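Local coordinates for protein Non-reducing end alpha-L-arabinofuranosidase BoGH43B (Bacteroides ovatus, PDB 5JOZ) that removes terminal non-reducing alpha-L-arabinofuranoside residues from xyloglucan branches, turning S units into X units during xyloglucan degradation, at residues T371-V376 with F498-F503. Residues are numbered along the deposited sequence; the frame is centred on the assembly and turned at random.
Sequences TASAKV and FDWFDF. With CA (calcium ion), chain C.
Lys375 lies across the indole of Trp500 and reaches on to Asp499, a worked example of how one long side chain can serve two neighbours. Its CB sits over one ring face, 3.5 Å from Trp500 CE2 and offset toward the rim. With CG anti to the backbone N (chi1 -171°) and the chain extended beyond, Lys375 runs alongside Asp499, where NZ forms a salt bridge to OD2 (3.3 Å) through that oxygen's anti lone pair. The other oxygen, Asp499 OD1, binds calcium at 2.4 Å, as does Asp499 O; Asp313 O and Gly341 O contribute too. Ser373 OG meets the indole edge in plane, 3.8 Å from Trp500 CZ3. Arg311 makes a cation-pi contact with Trp500 and a salt bridge to Asp502. An alanine in place of Trp500 would probably deprive the Lys375 methylenes of their flat support and Arg311 of its aromatic partner. Asp502 N bonds Ser373 O (2.7 Å), and Asp499 N bonds Lys375 O (2.9 Å). Because Asp499 and Trp500 together face the single Lys375, the antiparallel ladder contains a beta bulge, here carrying calcium ligands within a sheet of the C-terminal concanavalin A-like beta-sandwich.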
ATOM      1  N   THR A 371     -10.467 -15.664  -5.714  1.00 23.09           N
ATOM      2  CA  THR A 371     -10.741 -15.897  -7.111  1.00 27.98           C
ATOM      3  C   THR A 371     -10.827 -14.538  -7.776  1.00 26.09           C
ATOM      4  O   THR A 371     -11.519 -13.648  -7.297  1.00 28.32           O
ATOM      5  CB  THR A 371     -12.062 -16.660  -7.307  1.00 26.43           C
ATOM      6  OG1 THR A 371     -11.922 -17.965  -6.743  1.00 31.31           O
ATOM      7  CG2 THR A 371     -12.409 -16.790  -8.796  1.00 27.14           C
ATOM      8  N   ALA A 372     -10.114 -14.397  -8.882  1.00 29.26           N
ATOM      9  CA  ALA A 372     -10.130 -13.187  -9.685  1.00 29.04           C
ATOM     10  C   ALA A 372     -10.337 -13.633 -11.108  1.00 28.63           C
ATOM     11  O   ALA A 372      -9.621 -14.517 -11.570  1.00 31.66           O
ATOM     12  CB  ALA A 372      -8.805 -12.466  -9.562  1.00 29.50           C
ATOM     13  N   SER A 373     -11.305 -13.045 -11.801  1.00 26.82           N
ATOM     14  CA  SER A 373     -11.519 -13.374 -13.207  1.00 27.11           C
ATOM     15  C   SER A 373     -12.044 -12.183 -13.984  1.00 25.87           C
ATOM     16  O   SER A 373     -12.621 -11.269 -13.415  1.00 24.95           O
ATOM     17  CB  SER A 373     -12.480 -14.552 -13.351  1.00 25.89           C
ATOM     18  OG  SER A 373     -13.726 -14.270 -12.737  1.00 28.04           O
ATOM     19  N   ALA A 374     -11.853 -12.237 -15.295  1.00 24.98           N
ATOM     20  CA  ALA A 374     -12.213 -11.150 -16.181  1.00 26.39           C
ATOM     21  C   ALA A 374     -12.611 -11.698 -17.535  1.00 27.07           C
ATOM     22  O   ALA A 374     -11.910 -12.536 -18.094  1.00 29.53           O
ATOM     23  CB  ALA A 374     -11.036 -10.195 -16.336  1.00 25.49           C
ATOM     24  N   LYS A 375     -13.722 -11.201 -18.059  1.00 26.33           N
ATOM     25  CA  LYS A 375     -14.139 -11.486 -19.424  1.00 29.93           C
ATOM     26  C   LYS A 375     -13.492 -10.424 -20.317  1.00 28.09           C
ATOM     27  O   LYS A 375     -13.690  -9.224 -20.098  1.00 26.98           O
ATOM     28  CB  LYS A 375     -15.664 -11.422 -19.520  1.00 30.31           C
ATOM     29  CG  LYS A 375     -16.296 -11.893 -20.826  1.00 36.31           C
ATOM     30  CD  LYS A 375     -17.624 -11.173 -21.054  1.00 43.09           C
ATOM     31  CE  LYS A 375     -18.622 -11.981 -21.860  1.00 54.46           C
ATOM     32  NZ  LYS A 375     -19.858 -11.179 -22.116  1.00 54.88           N
ATOM     33  N   VAL A 376     -12.740 -10.873 -21.321  1.00 25.14           N
ATOM     34  CA  VAL A 376     -11.970  -9.992 -22.186  1.00 27.26           C
ATOM     35  C   VAL A 376     -12.165 -10.344 -23.666  1.00 27.80           C
ATOM     36  O   VAL A 376     -12.250 -11.521 -24.048  1.00 26.05           O
ATOM     37  CB  VAL A 376     -10.469 -10.002 -21.797  1.00 29.28           C
ATOM     38  CG1 VAL A 376      -9.872 -11.395 -21.900  1.00 32.84           C
ATOM     39  CG2 VAL A 376      -9.664  -9.000 -22.628  1.00 28.93           C
ATOM     40  N   PHE A 498     -12.290  -5.270 -21.582  1.00 28.77           N
ATOM     41  CA  PHE A 498     -12.670  -6.050 -20.410  1.00 27.01           C
ATOM     42  C   PHE A 498     -14.088  -5.676 -20.034  1.00 26.59           C
ATOM     43  O   PHE A 498     -14.332  -4.567 -19.572  1.00 29.29           O
ATOM     44  CB  PHE A 498     -11.715  -5.762 -19.251  1.00 25.33           C
ATOM     45  CG  PHE A 498     -10.315  -6.231 -19.508  1.00 24.31           C
ATOM     46  CD1 PHE A 498      -9.450  -5.475 -20.276  1.00 24.61           C
ATOM     47  CD2 PHE A 498      -9.879  -7.446 -19.021  1.00 23.98           C
ATOM     48  CE1 PHE A 498      -8.165  -5.913 -20.528  1.00 30.73           C
ATOM     49  CE2 PHE A 498      -8.587  -7.892 -19.266  1.00 24.58           C
ATOM     50  CZ  PHE A 498      -7.728  -7.126 -20.012  1.00 26.92           C
ATOM     51  N   ASP A 499     -15.013  -6.602 -20.247  1.00 28.58           N
ATOM     52  CA  ASP A 499     -16.426  -6.385 -19.964  1.00 30.80           C
ATOM     53  C   ASP A 499     -16.661  -6.322 -18.450  1.00 30.59           C
ATOM     54  O   ASP A 499     -17.421  -5.484 -17.965  1.00 28.34           O
ATOM     55  CB  ASP A 499     -17.257  -7.517 -20.583  1.00 33.53           C
ATOM     56  CG  ASP A 499     -18.739  -7.201 -20.653  1.00 35.35           C
ATOM     57  OD1 ASP A 499     -19.160  -6.084 -20.275  1.00 40.05           O
ATOM     58  OD2 ASP A 499     -19.493  -8.089 -21.099  1.00 37.94           O
ATOM     59  N   TRP A 500     -16.021  -7.211 -17.709  1.00 30.81           N
ATOM     60  CA  TRP A 500     -16.101  -7.169 -16.258  1.00 27.99           C
ATOM     61  C   TRP A 500     -14.884  -7.801 -15.611  1.00 25.53           C
ATOM     62  O   TRP A 500     -14.060  -8.399 -16.298  1.00 29.58           O
ATOM     63  CB  TRP A 500     -17.397  -7.820 -15.763  1.00 28.64           C
ATOM     64  CG  TRP A 500     -17.742  -9.167 -16.357  1.00 27.61           C
ATOM     65  CD1 TRP A 500     -18.671  -9.417 -17.326  1.00 26.71           C
ATOM     66  CD2 TRP A 500     -17.192 -10.437 -15.995  1.00 25.06           C
ATOM     67  NE1 TRP A 500     -18.727 -10.756 -17.597  1.00 26.71           N
ATOM     68  CE2 TRP A 500     -17.840 -11.411 -16.787  1.00 27.19           C
ATOM     69  CE3 TRP A 500     -16.232 -10.852 -15.063  1.00 25.92           C
ATOM     70  CZ2 TRP A 500     -17.545 -12.779 -16.687  1.00 27.05           C
ATOM     71  CZ3 TRP A 500     -15.928 -12.212 -14.971  1.00 26.90           C
ATOM     72  CH2 TRP A 500     -16.576 -13.157 -15.789  1.00 25.46           C
ATOM     73  N   PHE A 501     -14.782  -7.622 -14.294  1.00 23.14           N
ATOM     74  CA  PHE A 501     -13.685  -8.133 -13.474  1.00 22.98           C
ATOM     75  C   PHE A 501     -14.256  -8.487 -12.100  1.00 22.77           C
ATOM     76  O   PHE A 501     -14.747  -7.599 -11.395  1.00 20.46           O
ATOM     77  CB  PHE A 501     -12.589  -7.069 -13.330  1.00 21.53           C
ATOM     78  CG  PHE A 501     -11.306  -7.578 -12.722  1.00 22.41           C
ATOM     79  CD1 PHE A 501     -11.204  -7.824 -11.348  1.00 22.19           C
ATOM     80  CD2 PHE A 501     -10.179  -7.781 -13.517  1.00 21.64           C
ATOM     81  CE1 PHE A 501     -10.019  -8.281 -10.795  1.00 21.61           C
ATOM     82  CE2 PHE A 501      -8.991  -8.239 -12.966  1.00 20.81           C
ATOM     83  CZ  PHE A 501      -8.907  -8.492 -11.607  1.00 21.15           C
ATOM     84  N   ASP A 502     -14.211  -9.781 -11.761  1.00 23.95           N
ATOM     85  CA  ASP A 502     -14.632 -10.316 -10.471  1.00 22.09           C
ATOM     86  C   ASP A 502     -13.442 -10.431  -9.546  1.00 24.71           C
ATOM     87  O   ASP A 502     -12.385 -10.895  -9.946  1.00 25.95           O
ATOM     88  CB  ASP A 502     -15.218 -11.724 -10.613  1.00 23.46           C
ATOM     89  CG  ASP A 502     -16.604 -11.741 -11.232  1.00 26.59           C
ATOM     90  OD1 ASP A 502     -17.191 -10.674 -11.554  1.00 27.85           O
ATOM     91  OD2 ASP A 502     -17.116 -12.863 -11.398  1.00 33.96           O
ATOM     92  N   PHE A 503     -13.635 -10.044  -8.296  1.00 28.79           N
ATOM     93  CA  PHE A 503     -12.603 -10.155  -7.282  1.00 28.38           C
ATOM     94  C   PHE A 503     -13.269 -10.649  -5.995  1.00 29.73           C
ATOM     95  O   PHE A 503     -14.027  -9.905  -5.374  1.00 28.71           O
ATOM     96  CB  PHE A 503     -11.949  -8.783  -7.080  1.00 27.71           C
ATOM     97  CG  PHE A 503     -10.625  -8.840  -6.374  1.00 32.04           C
ATOM     98  CD1 PHE A 503      -9.492  -9.323  -7.028  1.00 34.92           C
ATOM     99  CD2 PHE A 503     -10.503  -8.413  -5.054  1.00 34.29           C
ATOM    100  CE1 PHE A 503      -8.264  -9.381  -6.386  1.00 33.61           C
ATOM    101  CE2 PHE A 503      -9.278  -8.468  -4.408  1.00 36.13           C
ATOM    102  CZ  PHE A 503      -8.156  -8.954  -5.078  1.00 34.50           C
TER
HETATM  103 CA    CA C 601     -19.544  -4.548 -18.455  1.00 32.53          CA
HETATM  104  O   HOH W   1     -20.523  -6.338 -17.192  1.00 37.56           O
HETATM  105  O   HOH W   2     -21.723  -3.507 -18.655  1.00 34.11           O